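Local coordinates for protein peroxisomal acyl-coenzyme A oxidase 1 (Arabidopsis thaliana, PDB 1W07) that oxidises long- and medium-chain acyl-CoAs to 2-trans-enoyl-CoAs with bound FAD, passing the electrons to oxygen and releasing hydrogen peroxide, at residues B[23-28]-B[339-344]; B[28-33]-B[82-87]; B[33-38]-B[90-95]; B[290-295]-B[386-391]; B[347-352]-B[536-541]. The protein carries 1 engineered substitution. One frame throughout, in Å; residues are numbered along the deposited sequence.

Contact 1: B[23-28]-B[339-344]; sequences IVWAGS and ASAYAF
The indole of W25 brings CE3 over the middle of one face of the Y342 phenol ring, while A341 O and Y342 CA lie at the indole's own edge, near its plane. The pair is edge-to-face (T-shaped): the six-membered ring of W25 and the ring of Y342 have centroids 5.1 Å apart and planes at 63°. The benzo edge then runs on to the backbone of helix 328-363, where W25 CZ3 is 3.8 Å from A341 O, and W25 CH2 rests 4.2 Å from A341 CB. A methyl at 341 lets the broad indole come close to the helix. With CG of W25 anti to its backbone nitrogen (chi1 -177°), the ring is carried away from its own helix toward these partners. Y342 OH is buried and hydrogen-bonded to L603 O, which fixes the far end of the phenol. R345 adds a cation-pi contact to the indole and a hydrogen bond to W25 O. Replacing W25 with an alanine would probably leave the face of Y342 without its aromatic partner and open a gap beside A341. This buried aromatic packing ties helix 18-26 to the C-terminal helical bundle of the acyl-CoA oxidase fold.

Contact 2: B[28-33]-B[82-87]; sequences SRHAFE and NEEEAG
H30 and E84 make a polar bridge at the surface, linking the first turns of two helices of the N-terminal helical region, 29-43 and 83-93. Both helices start from a capped end, and the second carries a capping box. The two side chains reach out from opposite directions, and a weak hydrogen bond runs from H30 NE2 to E84 OE1 at 2.8 Å. Its N-H...O angle of 129° is well short of straight, and the imidazole and carboxylate planes stand 37° apart. Each CG lies anti to its backbone nitrogen, and E84 stays extended past CG, so it can span the gap between the helices. Histidine and glutamate suit this exposed place, a long acid meeting an imidazole N-H. E84 also packs on V34, and neighbouring E85 forms a salt bridge with R37, so helix 29-43 is held by more than this one bond. At its start, S28 OG accepts from A31 N at 3.0 Å. In the capping box of the other helix, N82 OD1 takes the hydrogen of E85 N at 2.7 Å, and N82 N meets E85 OE2 on its anti side, also at 2.7 Å and 21° out of the carboxylate plane.

Contact 3: B[33-38]-B[90-95]; sequences EVSDRI and RHFIDQ
The van der Waals part of this contact is F92, whose ring reaches from the last turn of helix 83-93 to helix 29-43. Its CD1 lies 4.4 Å from I38 CG2, a loose apolar touch, and the CA atoms of I38 and F92 are 7.7 Å apart. CG of F92 lies beside the backbone nitrogen, anti to the carbonyl carbon (chi1 -68°), and the ring continues toward the facing helix. Phenylalanine suits the site because a flat, apolar ring packs well between two helices where it is buried.

The other part is an oxygen-to-C-H contact at the ring edge, made by S35. S35 OG lies near the ring plane, 3.1 Å from F92 CZ and 3.3 Å from F92 CE1, so this oxygen meets the slightly positive C-H rim. S35 O is 3.5 Å from F92 CE1 but approaches from well off the ring plane. A small serine leaves room for the ring to come so near. Within the second segment, H91 CD2 stands 3.5 Å above the centre of one face of F92. A leucine in place of F92 would probably deprive S35 of the aromatic rim and H91 of the face it covers.

Around the contact, Y613 meets F92 edge-to-face, and A39 and V42, further along helix 29-43, also touch the ring. F92 is thereby enclosed between helices 29-43 and 83-93 and the 611-614 helix.

Contact 4: B[290-295]-B[386-391]; sequences ADASNA and TATADG
Two long helices of the C-terminal bundle, 278-309 and 370-398, meet here through small residues, in the all-helical part of the acyl-CoA oxidase fold. The CA atoms of A292 and T388 come within 6.0 Å of each other, a close approach that alanines allow because each presents only a methyl. T388 carries the other side with both its branches. Its OG1 lies 3.4 Å from A292 CB and 3.6 Å from A292 O, while its CG2 lies 3.5 Å from A292 O and 4.1 Å from A295 CB. The methyl sits anti to the backbone nitrogen and the hydroxyl anti to the carbonyl carbon (chi1 -62°), which sets the two branches side by side against the first helix. The buried hydroxyl is not left to A292, for T388 OG1 is hydrogen-bonded to T384 O one turn earlier in its own helix. Threonine suits the place, being compact and able to satisfy its polar group within its own helix. Y417 of helix 410-417 touches A292, A295 and T388, F344 of helix 328-363 packs on T388, and K397 of the second subunit packs on A389, so the contact lies among helices close to the dimer interface.

Contact 5: B[347-352]-B[536-541]; sequences VGEWLK and IAKLEQ
E349 and K538 form the tight part of this contact, a salt bridge in which K538 NZ donates to E349 OE1 at 2.8 Å. The ammonium comes in on the syn lone pair of that oxygen, the side facing OE2. The two side chains cross at about a right angle. E349 runs on extended past CG, while K538 has CG anti to its backbone nitrogen (chi1 -180°), bends at chi2 (65°) and is then straight to the amine. The bend lets a long lysine bring its tip to the acid while the backbones of the two segments stay apart. K538 CE is 3.7 Å from E349 OE1, and little else meets.

The rest of the interface is looser, bridged by two waters and the Q541 amide. K538 NZ also donates to Q541 OE1 at 3.2 Å, within the type I beta turn from K538 to Q541. One water gives its hydrogen to E349 OE2 at 2.7 Å and accepts from K538 NZ at 3.0 Å, closing a ring beside the direct bond. A second water donates to E349 OE1 and takes a hydrogen from Q541 NE2, so Q541 holds the lysine directly through OE1 and the glutamate through water from NE2. With an ammonium and two waters around it, the carboxylate is likely to remain charged. Glutamate, lysine and glutamine are long, flexible and polar, which suits a watery seam. The arrangement is a hydrated surface salt bridge joining helix 328-363 to helix 516-538 and the turn K538-Q541, which brings the glutamine back to the lysine.

In the fold
Contacts 1, 3 and 4 are buried, whereas contacts 2 and 5 lie at the surface, and their chemistry follows. The buried ones rest on rings, methyls and the small hydroxyl residues S35 and T388; the surface ones are held by charged or polar side chains, with waters in contact 5. Contacts 2 and 3 join the same helices, 29-43 and 83-93, at successive levels. Contacts 1 and 5 share helix 328-363, their centres about 9 Å apart. Contact 4, nearest the centre of the chain, touches contact 1 through F344 and S293.

Contact 1: B[23-28]-B[339-344]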
# COMPACT_ATOMS: atom_id res chain seq x y z
N ILE B 23 21.37 -4.59 -22.02
CA ILE B 23 22.70 -4.87 -21.47
C ILE B 23 23.00 -3.94 -20.30
O ILE B 23 23.64 -4.34 -19.33
CB ILE B 23 23.78 -4.68 -22.55
CG1 ILE B 23 23.48 -5.59 -23.75
CG2 ILE B 23 25.17 -4.96 -21.96
CD1 ILE B 23 23.38 -7.06 -23.39
N VAL B 24 22.56 -2.69 -20.41
CA VAL B 24 22.77 -1.72 -19.35
C VAL B 24 22.09 -2.21 -18.06
O VAL B 24 22.68 -2.19 -16.98
CB VAL B 24 22.16 -0.34 -19.72
CG1 VAL B 24 22.27 0.61 -18.54
CG2 VAL B 24 22.86 0.24 -20.94
N TRP B 25 20.84 -2.65 -18.19
CA TRP B 25 20.06 -3.13 -17.05
C TRP B 25 20.68 -4.36 -16.40
O TRP B 25 20.73 -4.46 -15.17
CB TRP B 25 18.61 -3.43 -17.48
CG TRP B 25 17.71 -3.87 -16.35
CD1 TRP B 25 17.34 -5.15 -16.04
CD2 TRP B 25 17.12 -3.02 -15.35
NE1 TRP B 25 16.56 -5.14 -14.90
CE2 TRP B 25 16.41 -3.85 -14.46
CE3 TRP B 25 17.14 -1.64 -15.13
CZ2 TRP B 25 15.72 -3.34 -13.35
CZ3 TRP B 25 16.45 -1.13 -14.04
CH2 TRP B 25 15.75 -1.98 -13.16
N ALA B 26 21.16 -5.28 -17.23
CA ALA B 26 21.78 -6.51 -16.75
C ALA B 26 23.12 -6.23 -16.10
O ALA B 26 23.55 -6.96 -15.21
CB ALA B 26 21.96 -7.49 -17.92
N GLY B 27 23.78 -5.16 -16.54
CA GLY B 27 25.07 -4.81 -15.98
C GLY B 27 26.23 -5.22 -16.86
O GLY B 27 27.31 -4.63 -16.78
N SER B 28 26.03 -6.24 -17.69
CA SER B 28 27.06 -6.73 -18.62
C SER B 28 26.41 -7.71 -19.60
O SER B 28 25.25 -8.09 -19.41
CB SER B 28 28.18 -7.44 -17.87
OG SER B 28 27.77 -8.70 -17.36
N ALA B 339 11.90 6.01 -13.58
CA ALA B 339 13.20 6.64 -13.35
C ALA B 339 13.88 6.07 -12.09
O ALA B 339 15.10 5.84 -12.08
CB ALA B 339 13.05 8.16 -13.22
N SER B 340 13.09 5.84 -11.03
CA SER B 340 13.59 5.30 -9.76
C SER B 340 14.09 3.87 -9.92
O SER B 340 15.03 3.46 -9.23
CB SER B 340 12.50 5.32 -8.68
OG SER B 340 12.10 6.63 -8.32
N ALA B 341 13.45 3.10 -10.79
CA ALA B 341 13.90 1.73 -11.01
C ALA B 341 15.34 1.77 -11.52
O ALA B 341 16.21 1.08 -10.99
CB ALA B 341 12.99 1.02 -12.03
N TYR B 342 15.62 2.58 -12.54
CA TYR B 342 16.99 2.67 -13.04
C TYR B 342 17.91 3.31 -11.99
O TYR B 342 19.05 2.88 -11.80
CB TYR B 342 17.03 3.48 -14.33
CG TYR B 342 16.59 2.70 -15.56
CD1 TYR B 342 15.24 2.41 -15.78
CD2 TYR B 342 17.51 2.27 -16.51
CE1 TYR B 342 14.83 1.70 -16.92
CE2 TYR B 342 17.12 1.55 -17.64
CZ TYR B 342 15.78 1.28 -17.84
OH TYR B 342 15.38 0.58 -18.96
N ALA B 343 17.42 4.33 -11.31
CA ALA B 343 18.21 4.98 -10.28
C ALA B 343 18.65 3.97 -9.21
O ALA B 343 19.82 3.97 -8.80
CB ALA B 343 17.42 6.11 -9.66
N PHE B 344 17.73 3.11 -8.76
CA PHE B 344 18.04 2.12 -7.73
C PHE B 344 18.93 1.01 -8.27
O PHE B 344 19.73 0.43 -7.55
CB PHE B 344 16.76 1.51 -7.14
CG PHE B 344 15.88 2.51 -6.44
CD1 PHE B 344 16.34 3.79 -6.12
CD2 PHE B 344 14.58 2.15 -6.08
CE1 PHE B 344 15.51 4.69 -5.44
CE2 PHE B 344 13.76 3.03 -5.41
CZ PHE B 344 14.22 4.31 -5.08

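Contact 2: B[28-33]-B[82-87]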
# COMPACT_ATOMS: atom_id res chain seq x y z
N SER B 28 26.03 -6.24 -17.69
CA SER B 28 27.06 -6.73 -18.62
C SER B 28 26.41 -7.71 -19.60
O SER B 28 25.25 -8.09 -19.41
CB SER B 28 28.18 -7.44 -17.87
OG SER B 28 27.77 -8.70 -17.36
N ARG B 29 27.14 -8.10 -20.63
CA ARG B 29 26.60 -9.04 -21.61
C ARG B 29 26.58 -10.45 -21.02
O ARG B 29 25.72 -11.26 -21.35
CB ARG B 29 27.44 -9.04 -22.90
CG ARG B 29 27.56 -7.66 -23.57
CD ARG B 29 27.84 -7.78 -25.08
NE ARG B 29 26.63 -8.16 -25.80
CZ ARG B 29 26.01 -7.38 -26.68
NH1 ARG B 29 26.49 -6.17 -26.98
NH2 ARG B 29 24.87 -7.78 -27.23
N HIS B 30 27.52 -10.73 -20.13
CA HIS B 30 27.59 -12.04 -19.49
C HIS B 30 26.38 -12.20 -18.58
O HIS B 30 25.68 -13.21 -18.63
CB HIS B 30 28.87 -12.17 -18.67
CG HIS B 30 28.91 -13.41 -17.83
ND1 HIS B 30 29.02 -14.67 -18.37
CD2 HIS B 30 28.83 -13.58 -16.49
CE1 HIS B 30 29.01 -15.57 -17.39
NE2 HIS B 30 28.90 -14.93 -16.24
N ALA B 31 26.15 -11.20 -17.73
CA ALA B 31 25.03 -11.26 -16.81
C ALA B 31 23.73 -11.40 -17.61
O ALA B 31 22.90 -12.26 -17.31
CB ALA B 31 25.00 -9.99 -15.94
N PHE B 32 23.58 -10.57 -18.64
CA PHE B 32 22.39 -10.60 -19.47
C PHE B 32 22.15 -11.97 -20.10
O PHE B 32 21.02 -12.49 -20.07
CB PHE B 32 22.48 -9.57 -20.59
CG PHE B 32 21.40 -9.70 -21.62
CD1 PHE B 32 20.09 -9.29 -21.34
CD2 PHE B 32 21.67 -10.27 -22.86
CE1 PHE B 32 19.07 -9.45 -22.28
CE2 PHE B 32 20.66 -10.43 -23.81
CZ PHE B 32 19.36 -10.03 -23.52
N GLU B 33 23.20 -12.54 -20.67
CA GLU B 33 23.13 -13.84 -21.34
C GLU B 33 22.74 -14.98 -20.39
O GLU B 33 21.89 -15.80 -20.71
CB GLU B 33 24.47 -14.17 -22.01
CG GLU B 33 24.75 -13.36 -23.27
CD GLU B 33 26.01 -13.79 -23.98
OE1 GLU B 33 26.28 -13.28 -25.09
OE2 GLU B 33 26.76 -14.63 -23.42
N ASN B 82 26.39 -23.85 -12.60
CA ASN B 82 27.33 -23.32 -11.62
C ASN B 82 26.56 -22.54 -10.55
O ASN B 82 25.32 -22.49 -10.58
CB ASN B 82 28.36 -22.41 -12.28
CG ASN B 82 27.73 -21.28 -13.06
OD1 ASN B 82 26.97 -20.48 -12.52
ND2 ASN B 82 28.05 -21.20 -14.35
N GLU B 83 27.27 -21.93 -9.62
CA GLU B 83 26.61 -21.19 -8.55
C GLU B 83 25.81 -20.00 -9.07
O GLU B 83 24.71 -19.75 -8.60
CB GLU B 83 27.63 -20.72 -7.52
CG GLU B 83 27.01 -20.15 -6.26
CD GLU B 83 28.04 -19.77 -5.22
OE1 GLU B 83 28.84 -18.85 -5.50
OE2 GLU B 83 28.06 -20.40 -4.14
N GLU B 84 26.36 -19.29 -10.05
CA GLU B 84 25.68 -18.14 -10.61
C GLU B 84 24.35 -18.56 -11.24
O GLU B 84 23.30 -18.00 -10.95
CB GLU B 84 26.56 -17.46 -11.66
CG GLU B 84 25.93 -16.25 -12.32
CD GLU B 84 26.85 -15.57 -13.32
OE1 GLU B 84 27.20 -16.20 -14.34
OE2 GLU B 84 27.24 -14.41 -13.07
N GLU B 85 24.41 -19.57 -12.10
CA GLU B 85 23.22 -20.07 -12.77
C GLU B 85 22.18 -20.56 -11.77
O GLU B 85 21.00 -20.31 -11.94
CB GLU B 85 23.58 -21.20 -13.74
CG GLU B 85 24.59 -20.79 -14.81
CD GLU B 85 25.14 -21.97 -15.58
OE1 GLU B 85 24.79 -22.13 -16.76
OE2 GLU B 85 25.91 -22.75 -14.99
N ALA B 86 22.63 -21.27 -10.74
CA ALA B 86 21.73 -21.77 -9.72
C ALA B 86 20.98 -20.61 -9.05
O ALA B 86 19.78 -20.70 -8.79
CB ALA B 86 22.50 -22.58 -8.67
N GLY B 87 21.70 -19.53 -8.78
CA GLY B 87 21.09 -18.35 -8.17
C GLY B 87 20.04 -17.77 -9.10
O GLY B 87 18.94 -17.42 -8.66

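Contact 3: B[33-38]-B[90-95]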
# COMPACT_ATOMS: atom_id res chain seq x y z
N GLU B 33 23.20 -12.54 -20.67
CA GLU B 33 23.13 -13.84 -21.34
C GLU B 33 22.74 -14.98 -20.39
O GLU B 33 21.89 -15.80 -20.71
CB GLU B 33 24.47 -14.17 -22.01
CG GLU B 33 24.75 -13.36 -23.27
CD GLU B 33 26.01 -13.79 -23.98
OE1 GLU B 33 26.28 -13.28 -25.09
OE2 GLU B 33 26.76 -14.63 -23.42
N VAL B 34 23.39 -15.03 -19.24
CA VAL B 34 23.11 -16.08 -18.28
C VAL B 34 21.69 -15.95 -17.74
O VAL B 34 20.98 -16.94 -17.56
CB VAL B 34 24.11 -16.03 -17.10
CG1 VAL B 34 23.80 -17.13 -16.11
CG2 VAL B 34 25.53 -16.19 -17.62
N SER B 35 21.25 -14.72 -17.50
CA SER B 35 19.91 -14.51 -16.97
C SER B 35 18.85 -14.83 -18.02
O SER B 35 17.82 -15.44 -17.71
CB SER B 35 19.77 -13.06 -16.52
OG SER B 35 18.52 -12.85 -15.92
N ASP B 36 19.10 -14.43 -19.26
CA ASP B 36 18.15 -14.67 -20.32
C ASP B 36 17.96 -16.17 -20.53
O ASP B 36 16.83 -16.64 -20.70
CB ASP B 36 18.64 -14.00 -21.61
CG ASP B 36 17.71 -14.23 -22.78
OD1 ASP B 36 18.10 -14.97 -23.70
OD2 ASP B 36 16.58 -13.67 -22.79
N ARG B 37 19.05 -16.92 -20.49
CA ARG B 37 19.02 -18.37 -20.68
C ARG B 37 18.26 -19.07 -19.56
O ARG B 37 17.35 -19.86 -19.81
CB ARG B 37 20.44 -18.91 -20.73
CG ARG B 37 20.54 -20.37 -21.14
CD ARG B 37 21.84 -20.97 -20.62
NE ARG B 37 22.98 -20.09 -20.86
CZ ARG B 37 23.92 -19.83 -19.96
NH1 ARG B 37 23.84 -20.37 -18.75
NH2 ARG B 37 24.92 -19.02 -20.26
N ILE B 38 18.64 -18.79 -18.32
CA ILE B 38 17.99 -19.42 -17.17
C ILE B 38 16.52 -19.01 -17.09
O ILE B 38 15.67 -19.83 -16.72
CB ILE B 38 18.71 -19.05 -15.86
CG1 ILE B 38 20.18 -19.47 -15.94
CG2 ILE B 38 18.03 -19.75 -14.69
CD1 ILE B 38 20.39 -20.96 -16.14
N ARG B 90 16.81 -19.97 -9.03
CA ARG B 90 15.94 -19.72 -7.90
C ARG B 90 15.26 -18.36 -8.05
O ARG B 90 14.09 -18.20 -7.69
CB ARG B 90 16.73 -19.74 -6.59
CG ARG B 90 17.24 -21.12 -6.18
CD ARG B 90 17.75 -21.09 -4.75
NE ARG B 90 18.97 -20.30 -4.62
CZ ARG B 90 20.19 -20.75 -4.90
NH1 ARG B 90 20.36 -22.00 -5.32
NH2 ARG B 90 21.24 -19.96 -4.78
N HIS B 91 15.99 -17.40 -8.60
CA HIS B 91 15.46 -16.06 -8.81
C HIS B 91 14.23 -16.09 -9.71
O HIS B 91 13.20 -15.49 -9.38
CB HIS B 91 16.54 -15.17 -9.44
CG HIS B 91 16.04 -13.85 -9.92
ND1 HIS B 91 15.67 -12.84 -9.05
CD2 HIS B 91 15.84 -13.37 -11.17
CE1 HIS B 91 15.26 -11.79 -9.75
NE2 HIS B 91 15.35 -12.09 -11.04
N PHE B 92 14.32 -16.79 -10.84
CA PHE B 92 13.16 -16.84 -11.73
C PHE B 92 12.03 -17.78 -11.29
O PHE B 92 10.89 -17.59 -11.68
CB PHE B 92 13.62 -17.12 -13.16
CG PHE B 92 14.40 -15.98 -13.76
CD1 PHE B 92 15.77 -16.08 -13.96
CD2 PHE B 92 13.75 -14.79 -14.10
CE1 PHE B 92 16.50 -15.01 -14.49
CE2 PHE B 92 14.47 -13.72 -14.63
CZ PHE B 92 15.84 -13.83 -14.82
N ILE B 93 12.34 -18.77 -10.46
CA ILE B 93 11.30 -19.66 -9.94
C ILE B 93 10.33 -18.74 -9.16
O ILE B 93 9.13 -19.02 -9.05
CB ILE B 93 11.91 -20.75 -9.01
CG1 ILE B 93 12.68 -21.76 -9.86
CG2 ILE B 93 10.82 -21.43 -8.19
CD1 ILE B 93 13.41 -22.84 -9.04
N ASP B 94 10.89 -17.65 -8.63
CA ASP B 94 10.12 -16.62 -7.95
C ASP B 94 9.16 -17.09 -6.87
O ASP B 94 7.98 -16.73 -6.86
CB ASP B 94 9.36 -15.85 -9.03
CG ASP B 94 8.77 -14.55 -8.53
OD1 ASP B 94 7.68 -14.19 -9.00
OD2 ASP B 94 9.41 -13.89 -7.69
N GLN B 95 9.64 -17.92 -5.94
CA GLN B 95 8.76 -18.40 -4.90
C GLN B 95 9.46 -18.51 -3.56
O GLN B 95 10.30 -19.37 -3.34
CB GLN B 95 8.16 -19.76 -5.31
CG GLN B 95 7.07 -20.26 -4.36
CD GLN B 95 6.01 -21.08 -5.08
OE1 GLN B 95 5.53 -20.70 -6.15
NE2 GLN B 95 5.60 -22.19 -4.48

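Contact 4: B[290-295]-B[386-391]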
# COMPACT_ATOMS: atom_id res chain seq x y z
N ALA B 290 19.60 -4.11 -4.29
CA ALA B 290 19.56 -4.65 -5.65
C ALA B 290 18.18 -5.24 -5.92
O ALA B 290 17.65 -5.12 -7.02
CB ALA B 290 20.64 -5.71 -5.82
N ASP B 291 17.59 -5.86 -4.89
CA ASP B 291 16.26 -6.46 -5.02
C ASP B 291 15.19 -5.40 -5.27
O ASP B 291 14.21 -5.65 -5.96
CB ASP B 291 15.92 -7.23 -3.74
CG ASP B 291 15.84 -8.71 -3.97
OD1 ASP B 291 15.02 -9.13 -4.82
OD2 ASP B 291 16.60 -9.45 -3.31
N ALA B 292 15.39 -4.21 -4.70
CA ALA B 292 14.45 -3.11 -4.88
C ALA B 292 14.24 -2.79 -6.36
O ALA B 292 13.10 -2.65 -6.80
CB ALA B 292 14.94 -1.86 -4.15
N SER B 293 15.33 -2.68 -7.12
CA SER B 293 15.20 -2.37 -8.54
C SER B 293 14.47 -3.51 -9.25
O SER B 293 13.66 -3.26 -10.15
CB SER B 293 16.57 -2.11 -9.17
OG SER B 293 17.37 -3.27 -9.17
N ASN B 294 14.75 -4.74 -8.84
CA ASN B 294 14.08 -5.90 -9.43
C ASN B 294 12.56 -5.77 -9.28
O ASN B 294 11.83 -5.77 -10.26
CB ASN B 294 14.53 -7.21 -8.77
CG ASN B 294 15.89 -7.69 -9.26
OD1 ASN B 294 16.15 -7.73 -10.47
ND2 ASN B 294 16.75 -8.08 -8.34
N ALA B 295 12.10 -5.66 -8.03
CA ALA B 295 10.67 -5.57 -7.75
C ALA B 295 10.03 -4.33 -8.36
O ALA B 295 8.94 -4.41 -8.95
CB ALA B 295 10.41 -5.61 -6.22
N THR B 386 11.45 1.51 0.95
CA THR B 386 10.27 2.33 1.19
C THR B 386 9.74 2.82 -0.15
O THR B 386 8.56 2.66 -0.47
CB THR B 386 10.64 3.53 2.11
OG1 THR B 386 10.99 3.03 3.40
CG2 THR B 386 9.47 4.53 2.22
N ALA B 387 10.62 3.40 -0.97
CA ALA B 387 10.17 3.92 -2.27
C ALA B 387 9.60 2.83 -3.16
O ALA B 387 8.62 3.06 -3.87
CB ALA B 387 11.33 4.62 -2.99
N THR B 388 10.20 1.64 -3.11
CA THR B 388 9.76 0.52 -3.95
C THR B 388 8.40 -0.02 -3.54
O THR B 388 7.53 -0.23 -4.39
CB THR B 388 10.82 -0.61 -3.95
OG1 THR B 388 12.03 -0.09 -4.51
CG2 THR B 388 10.35 -1.82 -4.79
N ALA B 389 8.22 -0.24 -2.24
CA ALA B 389 6.96 -0.74 -1.71
C ALA B 389 5.82 0.20 -2.10
O ALA B 389 4.79 -0.22 -2.62
CB ALA B 389 7.05 -0.88 -0.18
N ASP B 390 6.00 1.49 -1.84
CA ASP B 390 4.96 2.45 -2.20
C ASP B 390 4.77 2.46 -3.73
O ASP B 390 3.65 2.52 -4.21
CB ASP B 390 5.31 3.86 -1.72
CG ASP B 390 5.33 3.99 -0.20
OD1 ASP B 390 4.70 3.16 0.52
OD2 ASP B 390 5.97 4.95 0.26
N GLY B 391 5.88 2.39 -4.47
CA GLY B 391 5.81 2.41 -5.93
C GLY B 391 5.03 1.25 -6.53
O GLY B 391 4.34 1.41 -7.55

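Contact 5: B[347-352]-B[536-541]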
# COMPACT_ATOMS: atom_id res chain seq x y z
N VAL B 347 22.44 2.66 -8.27
CA VAL B 347 22.94 2.84 -6.92
C VAL B 347 23.27 1.45 -6.37
O VAL B 347 24.15 1.30 -5.52
CB VAL B 347 21.91 3.57 -6.01
CG1 VAL B 347 20.87 2.59 -5.48
CG2 VAL B 347 22.65 4.26 -4.87
N GLY B 348 22.58 0.44 -6.87
CA GLY B 348 22.83 -0.92 -6.44
C GLY B 348 24.16 -1.39 -6.99
O GLY B 348 24.88 -2.15 -6.33
N GLU B 349 24.49 -0.94 -8.19
CA GLU B 349 25.77 -1.32 -8.81
C GLU B 349 26.89 -0.75 -7.96
O GLU B 349 27.89 -1.42 -7.70
CB GLU B 349 25.88 -0.75 -10.23
CG GLU B 349 25.24 -1.60 -11.33
CD GLU B 349 25.25 -0.91 -12.70
OE1 GLU B 349 26.17 -0.10 -12.97
OE2 GLU B 349 24.35 -1.18 -13.52
N TRP B 350 26.73 0.52 -7.56
CA TRP B 350 27.73 1.21 -6.75
C TRP B 350 27.89 0.51 -5.40
O TRP B 350 29.01 0.31 -4.94
CB TRP B 350 27.32 2.66 -6.54
CG TRP B 350 28.25 3.41 -5.62
CD1 TRP B 350 29.49 3.89 -5.94
CD2 TRP B 350 28.04 3.70 -4.24
NE1 TRP B 350 30.07 4.47 -4.83
CE2 TRP B 350 29.20 4.37 -3.77
CE3 TRP B 350 26.99 3.47 -3.34
CZ2 TRP B 350 29.33 4.80 -2.45
CZ3 TRP B 350 27.12 3.90 -2.02
CH2 TRP B 350 28.28 4.56 -1.59
N LEU B 351 26.77 0.15 -4.78
CA LEU B 351 26.81 -0.53 -3.50
C LEU B 351 27.57 -1.85 -3.58
O LEU B 351 28.13 -2.32 -2.59
CB LEU B 351 25.39 -0.79 -2.98
CG LEU B 351 24.81 0.28 -2.06
CD1 LEU B 351 23.42 -0.16 -1.64
CD2 LEU B 351 25.73 0.49 -0.84
N LYS B 352 27.58 -2.45 -4.76
CA LYS B 352 28.31 -3.70 -4.93
C LYS B 352 29.80 -3.37 -4.84
O LYS B 352 30.55 -4.02 -4.10
CB LYS B 352 27.99 -4.32 -6.29
CG LYS B 352 28.71 -5.63 -6.54
CD LYS B 352 28.25 -6.74 -5.60
CE LYS B 352 29.07 -8.00 -5.84
NZ LYS B 352 29.12 -8.38 -7.28
N ILE B 536 23.97 10.47 -11.74
CA ILE B 536 24.71 11.45 -12.53
C ILE B 536 26.11 10.90 -12.85
O ILE B 536 26.67 11.14 -13.92
CB ILE B 536 24.86 12.79 -11.75
CG1 ILE B 536 23.48 13.43 -11.59
CG2 ILE B 536 25.84 13.72 -12.46
CD1 ILE B 536 23.49 14.74 -10.82
N ALA B 537 26.69 10.14 -11.91
CA ALA B 537 28.01 9.56 -12.11
C ALA B 537 27.92 8.47 -13.17
O ALA B 537 28.85 8.27 -13.95
CB ALA B 537 28.54 8.98 -10.81
N LYS B 538 26.80 7.76 -13.18
CA LYS B 538 26.62 6.67 -14.13
C LYS B 538 26.64 7.20 -15.56
O LYS B 538 27.16 6.54 -16.46
CB LYS B 538 25.29 5.96 -13.88
CG LYS B 538 25.02 4.80 -14.83
CD LYS B 538 26.03 3.67 -14.64
CE LYS B 538 25.74 2.51 -15.59
NZ LYS B 538 26.66 1.37 -15.34
N LEU B 539 26.08 8.38 -15.75
CA LEU B 539 26.01 9.00 -17.07
C LEU B 539 27.37 9.48 -17.56
O LEU B 539 27.53 9.81 -18.74
CB LEU B 539 25.05 10.19 -17.05
CG LEU B 539 23.61 9.92 -16.60
CD1 LEU B 539 22.85 11.23 -16.61
CD2 LEU B 539 22.96 8.92 -17.53
N GLU B 540 28.35 9.53 -16.65
CA GLU B 540 29.69 9.97 -17.01
C GLU B 540 30.49 8.82 -17.61
O GLU B 540 31.57 9.02 -18.17
CB GLU B 540 30.41 10.52 -15.78
CG GLU B 540 29.62 11.57 -15.02
CD GLU B 540 30.43 12.25 -13.94
OE1 GLU B 540 31.20 11.56 -13.24
OE2 GLU B 540 30.28 13.48 -13.78
N GLN B 541 29.95 7.61 -17.49
CA GLN B 541 30.60 6.42 -18.02
C GLN B 541 30.32 6.29 -19.52
O GLN B 541 29.48 7.00 -20.07
CB GLN B 541 30.08 5.18 -17.30
CG GLN B 541 30.50 5.05 -15.84
CD GLN B 541 29.86 3.85 -15.16
OE1 GLN B 541 29.43 2.90 -15.83
NE2 GLN B 541 29.81 3.87 -13.83
O HOH W 1 24.92 -0.95 -16.12
O HOH W 2 28.24 1.65 -12.33